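Local coordinates for deoxyribose-phosphate aldolase (Toxoplasma gondii, PDB 4EIV), which is an enzyme of the aldolase class that folds as a closed barrel of eight parallel strands surrounded by helices, at residues A[115-120]-A[151-156]; A[88-93]-A[104-109]. All blocks are in the same frame, centred on the assembly; numbering follows the deposited sequence. Where two conformers were deposited one is given.

Contact 1: residues A[115-120]-A[151-156]; sequences DEIECL and KTLKVV
Lys154 of strand 152-156 places its ammonium group between the carboxylates of Glu116 and Glu118 on the neighbouring strand 116-120, making a salt-bridge network. The Glu118 and Lys154 side chains run alongside each other in the same direction, and NZ lies 2.8 Å from Glu118 OE1, which offers its anti lone pair. The Glu116 chain instead passes obliquely across the lysine: NZ is 2.7 Å from Glu116 OE1, but comes from above the carboxylate plane, 44° out of it. The lysine is bent at its last torsion (chi4 75°), which turns NZ over strand 116-120, between the two carboxylates. Glu31 adds a further carboxylate at NZ, Lys235 also bridges to Glu118 OE1, Ser61 binds Glu118 OE2, and Lys85 and Arg268 pair with Glu116 OE2. Thr152 lies beside Glu116, its CG2 methyl 3.4 Å from Glu116 OE1.

On the other face the contact is apolar. Leu153 CD1 reaches across to Ile117 CG2 at 3.7 Å and also touches Cys119 CB, under the cover of helix 130-148. Between the two faces the backbones pair directly, as with Cys119 N to Lys154 O at 2.8 Å, nearly straight at 174°. At the start of the pair this pattern opens: water 1 accepts from Thr152 N and donates to Asp115 O, bridging amide and carbonyl. Adjacent parallel strands with one face toward the barrel interior, here bearing the Glu116-Lys154-Glu118 network, and the other packed on a helix are the arrangement of a (beta/alpha)8, or TIM, barrel.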
loop_
_atom_site.group_PDB
_atom_site.type_symbol
_atom_site.label_atom_id
_atom_site.label_comp_id
_atom_site.label_asym_id
_atom_site.label_seq_id
_atom_site.Cartn_x
_atom_site.Cartn_y
_atom_site.Cartn_z
ATOM N N ASP A 115 -19.655 -4.019 11.687
ATOM C CA ASP A 115 -19.216 -3.087 10.662
ATOM C C ASP A 115 -19.348 -3.642 9.254
ATOM O O ASP A 115 -19.485 -2.890 8.293
ATOM C CB ASP A 115 -17.749 -2.734 10.897
ATOM C CG ASP A 115 -17.515 -2.137 12.253
ATOM O OD1 ASP A 115 -17.881 -0.959 12.453
ATOM O OD2 ASP A 115 -16.997 -2.848 13.126
ATOM N N GLU A 116 -19.263 -4.961 9.129
ATOM C CA GLU A 116 -19.358 -5.632 7.824
ATOM C C GLU A 116 -20.115 -6.930 8.006
ATOM O O GLU A 116 -20.266 -7.425 9.121
ATOM C CB GLU A 116 -17.977 -5.946 7.227
ATOM C CG GLU A 116 -17.056 -4.755 7.055
ATOM C CD GLU A 116 -15.816 -5.058 6.227
ATOM O OE1 GLU A 116 -15.816 -6.043 5.449
ATOM O OE2 GLU A 116 -14.841 -4.284 6.333
ATOM N N ILE A 117 -20.590 -7.470 6.890
ATOM C CA ILE A 117 -21.310 -8.734 6.865
ATOM C C ILE A 117 -20.594 -9.688 5.903
ATOM O O ILE A 117 -20.199 -9.283 4.817
ATOM C CB ILE A 117 -22.774 -8.543 6.400
ATOM C CG1 ILE A 117 -23.563 -7.687 7.392
ATOM C CG2 ILE A 117 -23.478 -9.900 6.211
ATOM C CD1 ILE A 117 -23.615 -8.240 8.832
ATOM N N GLU A 118 -20.424 -10.934 6.329
ATOM C CA GLU A 118 -19.804 -11.985 5.509
ATOM C C GLU A 118 -20.839 -13.089 5.310
ATOM O O GLU A 118 -21.116 -13.861 6.233
ATOM C CB GLU A 118 -18.528 -12.465 6.181
ATOM C CG GLU A 118 -17.513 -11.306 6.275
ATOM C CD GLU A 118 -16.201 -11.624 6.972
ATOM O OE1 GLU A 118 -15.227 -10.896 6.690
ATOM O OE2 GLU A 118 -16.120 -12.558 7.798
ATOM N N CYS A 119 -21.382 -13.179 4.089
ATOM C CA CYS A 119 -22.507 -14.057 3.801
ATOM C C CYS A 119 -22.092 -15.303 3.005
ATOM O O CYS A 119 -21.648 -15.190 1.869
ATOM C CB CYS A 119 -23.546 -13.248 3.029
ATOM S SG CYS A 119 -25.037 -14.184 2.599
ATOM N N LEU A 120 -22.318 -16.474 3.577
ATOM C CA LEU A 120 -22.037 -17.721 2.883
ATOM C C LEU A 120 -23.190 -18.031 1.934
ATOM O O LEU A 120 -24.342 -17.836 2.280
ATOM C CB LEU A 120 -21.830 -18.846 3.894
ATOM C CG LEU A 120 -21.462 -20.254 3.425
ATOM C CD1 LEU A 120 -20.152 -20.240 2.608
ATOM C CD2 LEU A 120 -21.349 -21.213 4.591
ATOM N N LYS A 151 -22.783 -0.319 4.103
ATOM C CA LYS A 151 -21.736 -1.141 4.719
ATOM C C LYS A 151 -21.286 -2.242 3.775
ATOM O O LYS A 151 -21.942 -2.539 2.790
ATOM C CB LYS A 151 -22.182 -1.684 6.068
ATOM C CG LYS A 151 -22.272 -0.569 7.109
ATOM C CD LYS A 151 -22.689 -1.082 8.462
ATOM C CE LYS A 151 -22.540 -0.018 9.539
ATOM N NZ LYS A 151 -22.906 -0.565 10.862
ATOM N N THR A 152 -20.133 -2.825 4.065
ATOM C CA THR A 152 -19.544 -3.813 3.193
ATOM C C THR A 152 -20.150 -5.194 3.368
ATOM O O THR A 152 -20.231 -5.725 4.491
ATOM C CB THR A 152 -18.027 -3.910 3.470
ATOM O OG1 THR A 152 -17.405 -2.639 3.212
ATOM C CG2 THR A 152 -17.347 -4.977 2.619
ATOM N N LEU A 153 -20.558 -5.768 2.238
ATOM C CA LEU A 153 -21.054 -7.149 2.164
ATOM C C LEU A 153 -20.031 -8.010 1.424
ATOM O O LEU A 153 -19.781 -7.799 0.216
ATOM C CB LEU A 153 -22.389 -7.253 1.420
ATOM C CG LEU A 153 -22.970 -8.660 1.217
ATOM C CD1 LEU A 153 -23.165 -9.374 2.519
ATOM C CD2 LEU A 153 -24.279 -8.572 0.426
ATOM N N LYS A 154 -19.406 -8.936 2.137
ATOM C CA LYS A 154 -18.530 -9.920 1.543
ATOM C C LYS A 154 -19.362 -11.175 1.285
ATOM O O LYS A 154 -20.183 -11.555 2.133
ATOM C CB LYS A 154 -17.394 -10.275 2.465
ATOM C CG LYS A 154 -16.603 -9.097 3.035
ATOM C CD LYS A 154 -15.219 -9.591 3.352
ATOM C CE LYS A 154 -14.300 -8.607 4.046
ATOM N NZ LYS A 154 -14.669 -8.436 5.488
ATOM N N VAL A 155 -19.212 -11.775 0.108
ATOM C CA VAL A 155 -19.918 -13.018 -0.211
ATOM C C VAL A 155 -18.879 -14.146 -0.254
ATOM O O VAL A 155 -17.888 -14.081 -0.995
ATOM C CB VAL A 155 -20.702 -12.900 -1.505
ATOM C CG1 VAL A 155 -21.446 -14.178 -1.830
ATOM C CG2 VAL A 155 -21.704 -11.761 -1.392
ATOM N N VAL A 156 -19.120 -15.175 0.555
ATOM C CA VAL A 156 -18.234 -16.300 0.743
ATOM C C VAL A 156 -18.685 -17.365 -0.243
ATOM O O VAL A 156 -19.794 -17.897 -0.146
ATOM C CB VAL A 156 -18.270 -16.766 2.205
ATOM C CG1 VAL A 156 -17.262 -17.788 2.432
ATOM C CG2 VAL A 156 -18.085 -15.614 3.171
HETATM O O HOH W 1 -18.548 -1.561 6.123
HETATM O O HOH W 2 -14.569 -2.352 3.652
#

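Contact 2: residues A[88-93]-A[104-109]; sequences AAVNFP and LEAVGA
Glu105, on helix 99-111, reaches over the end of strand 85-90 to the backbone of Asn91, within the beta-alpha-beta unit that strand 116-120 completes, one of those that build the (beta/alpha)8 barrel. Helix and strand run nearly antiparallel, at 167°, with 8.5 Å between the axes of the short segments at their closest approach. The glutamate starts at CB against Val90, whose CG1 methyl is 3.8 Å away; the two side chains run past one another, pointing opposite ways. From there CG stands anti to the carbonyl carbon of Glu105 and the chain stays extended (chi2 -173°), which carries the carboxylate carbon CD along the valine to the backbone of Asn91. At the tip the two oxygens divide the work. Glu105 OE2 accepts the amide of Asn91, with N at 2.9 Å, on its syn side but 31° out of the carboxylate plane, and water 4 can link the same oxygen to Phe92 O. Glu105 OE1 is 2.7 Å from water 3, which also meets Ala89 O and accepts from Phe92 N. Both waters have more acceptors in reach than protons, so not all of these bonds can be made at once. Two backbone amides just beyond the strand are thus tied to one side chain, one directly and the other, probably, through water 3.

The side-chain amide of Asn91 also ties the turn down, its OD1 accepting from Gly97 N. Phe92 folds back, and the Ala89 methyl sits 3.5 Å above the centre of its ring. One turn further along the helix and two residues earlier on the strand, Ala88 CB and Ala109 CB meet at 3.4 Å, a pair of carbons closer than van der Waals radii normally allow.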
loop_
_atom_site.group_PDB
_atom_site.type_symbol
_atom_site.label_atom_id
_atom_site.label_comp_id
_atom_site.label_asym_id
_atom_site.label_seq_id
_atom_site.Cartn_x
_atom_site.Cartn_y
_atom_site.Cartn_z
ATOM N N ALA A 88 -19.685 -9.758 10.886
ATOM C CA ALA A 88 -20.629 -10.792 11.302
ATOM C C ALA A 88 -20.856 -11.800 10.169
ATOM O O ALA A 88 -21.255 -11.403 9.059
ATOM C CB ALA A 88 -21.956 -10.169 11.691
ATOM N N ALA A 89 -20.640 -13.080 10.481
ATOM C CA ALA A 89 -20.777 -14.175 9.521
ATOM C C ALA A 89 -22.223 -14.671 9.513
ATOM O O ALA A 89 -22.703 -15.236 10.492
ATOM C CB ALA A 89 -19.790 -15.285 9.908
ATOM N N VAL A 90 -22.911 -14.437 8.402
ATOM C CA VAL A 90 -24.341 -14.799 8.264
ATOM C C VAL A 90 -24.487 -15.959 7.271
ATOM O O VAL A 90 -23.664 -16.141 6.373
ATOM C CB VAL A 90 -25.228 -13.589 7.870
ATOM C CG1 VAL A 90 -25.046 -12.462 8.903
ATOM C CG2 VAL A 90 -24.927 -13.089 6.457
ATOM N N ASN A 91 -25.528 -16.757 7.492
ATOM C CA ASN A 91 -25.788 -18.003 6.741
ATOM C C ASN A 91 -24.737 -19.085 7.026
ATOM O O ASN A 91 -24.550 -19.960 6.212
ATOM C CB ASN A 91 -25.915 -17.772 5.231
ATOM C CG ASN A 91 -26.909 -18.724 4.561
ATOM O OD1 ASN A 91 -27.706 -19.418 5.219
ATOM N ND2 ASN A 91 -26.868 -18.757 3.227
ATOM N N PHE A 92 -24.056 -18.975 8.160
ATOM C CA PHE A 92 -23.056 -19.928 8.574
ATOM C C PHE A 92 -23.692 -21.000 9.466
ATOM O O PHE A 92 -24.675 -20.749 10.154
ATOM C CB PHE A 92 -21.915 -19.234 9.364
ATOM C CG PHE A 92 -20.791 -18.690 8.507
ATOM C CD1 PHE A 92 -19.483 -19.115 8.708
ATOM C CD2 PHE A 92 -21.057 -17.725 7.535
ATOM C CE1 PHE A 92 -18.449 -18.608 7.931
ATOM C CE2 PHE A 92 -20.017 -17.199 6.763
ATOM C CZ PHE A 92 -18.728 -17.654 6.959
ATOM N N PRO A 93 -23.083 -22.190 9.499
ATOM C CA PRO A 93 -21.863 -22.602 8.787
ATOM C C PRO A 93 -22.107 -23.329 7.470
ATOM O O PRO A 93 -21.134 -23.651 6.791
ATOM C CB PRO A 93 -21.206 -23.573 9.775
ATOM C CG PRO A 93 -22.361 -24.239 10.438
ATOM C CD PRO A 93 -23.477 -23.211 10.490
ATOM N N LEU A 104 -32.432 -11.448 8.274
ATOM C CA LEU A 104 -32.717 -11.225 9.699
ATOM C C LEU A 104 -31.442 -11.319 10.565
ATOM O O LEU A 104 -31.267 -10.533 11.502
ATOM C CB LEU A 104 -33.856 -12.147 10.189
ATOM C CG LEU A 104 -35.276 -11.803 9.679
ATOM C CD1 LEU A 104 -36.281 -12.877 10.067
ATOM C CD2 LEU A 104 -35.786 -10.430 10.148
ATOM N N GLU A 105 -30.546 -12.257 10.253
ATOM C CA GLU A 105 -29.253 -12.341 10.948
ATOM C C GLU A 105 -28.453 -11.052 10.741
ATOM O O GLU A 105 -27.865 -10.510 11.675
ATOM C CB GLU A 105 -28.378 -13.474 10.431
ATOM C CG GLU A 105 -28.901 -14.852 10.570
ATOM C CD GLU A 105 -27.832 -15.815 10.164
ATOM O OE1 GLU A 105 -26.895 -16.012 10.958
ATOM O OE2 GLU A 105 -27.897 -16.354 9.045
ATOM N N ALA A 106 -28.395 -10.593 9.492
ATOM C CA ALA A 106 -27.638 -9.388 9.144
ATOM C C ALA A 106 -28.194 -8.152 9.837
ATOM O O ALA A 106 -27.439 -7.355 10.374
ATOM C CB ALA A 106 -27.609 -9.204 7.624
ATOM N N VAL A 107 -29.511 -7.992 9.818
ATOM C CA VAL A 107 -30.137 -6.850 10.472
ATOM C C VAL A 107 -29.753 -6.790 11.952
ATOM O O VAL A 107 -29.371 -5.729 12.475
ATOM C CB VAL A 107 -31.680 -6.900 10.351
ATOM C CG1 VAL A 107 -32.335 -5.822 11.222
ATOM C CG2 VAL A 107 -32.132 -6.733 8.906
ATOM N N GLY A 108 -29.841 -7.929 12.627
ATOM C CA GLY A 108 -29.520 -7.981 14.058
ATOM C C GLY A 108 -28.046 -7.727 14.342
ATOM O O GLY A 108 -27.693 -7.055 15.316
ATOM N N ALA A 109 -27.177 -8.251 13.487
ATOM C CA ALA A 109 -25.751 -8.062 13.659
ATOM C C ALA A 109 -25.387 -6.592 13.522
ATOM O O ALA A 109 -24.591 -6.058 14.313
ATOM C CB ALA A 109 -24.987 -8.885 12.637
HETATM O O HOH W 3 -24.507 -17.235 10.682
HETATM O O HOH W 4 -27.041 -19.194 9.931
#

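In the fold
The two contacts follow each other along the chain and meet at strand 116-120, which comes after helix 99-111 of contact 2 and pairs with strand 85-90 in the barrel sheet. Their centres are 9 Å apart. Val90 N lies 2.9 Å from Glu118 O, a probable backbone hydrogen bond, and on the helix-facing side Ile117 CG2 packs on Val90 CG2 at 3.5 Å. The Glu116, Glu118 and Lys154 side of contact 1 faces the barrel interior, whereas contact 2 lies between sheet and helix. The turn of contact 2 sits at the C-terminal ends of the strands, where (beta/alpha)8 enzymes place their active sites; there Asn91 ND2 probably hydrogen-bonds Leu120 O at 2.9 Å.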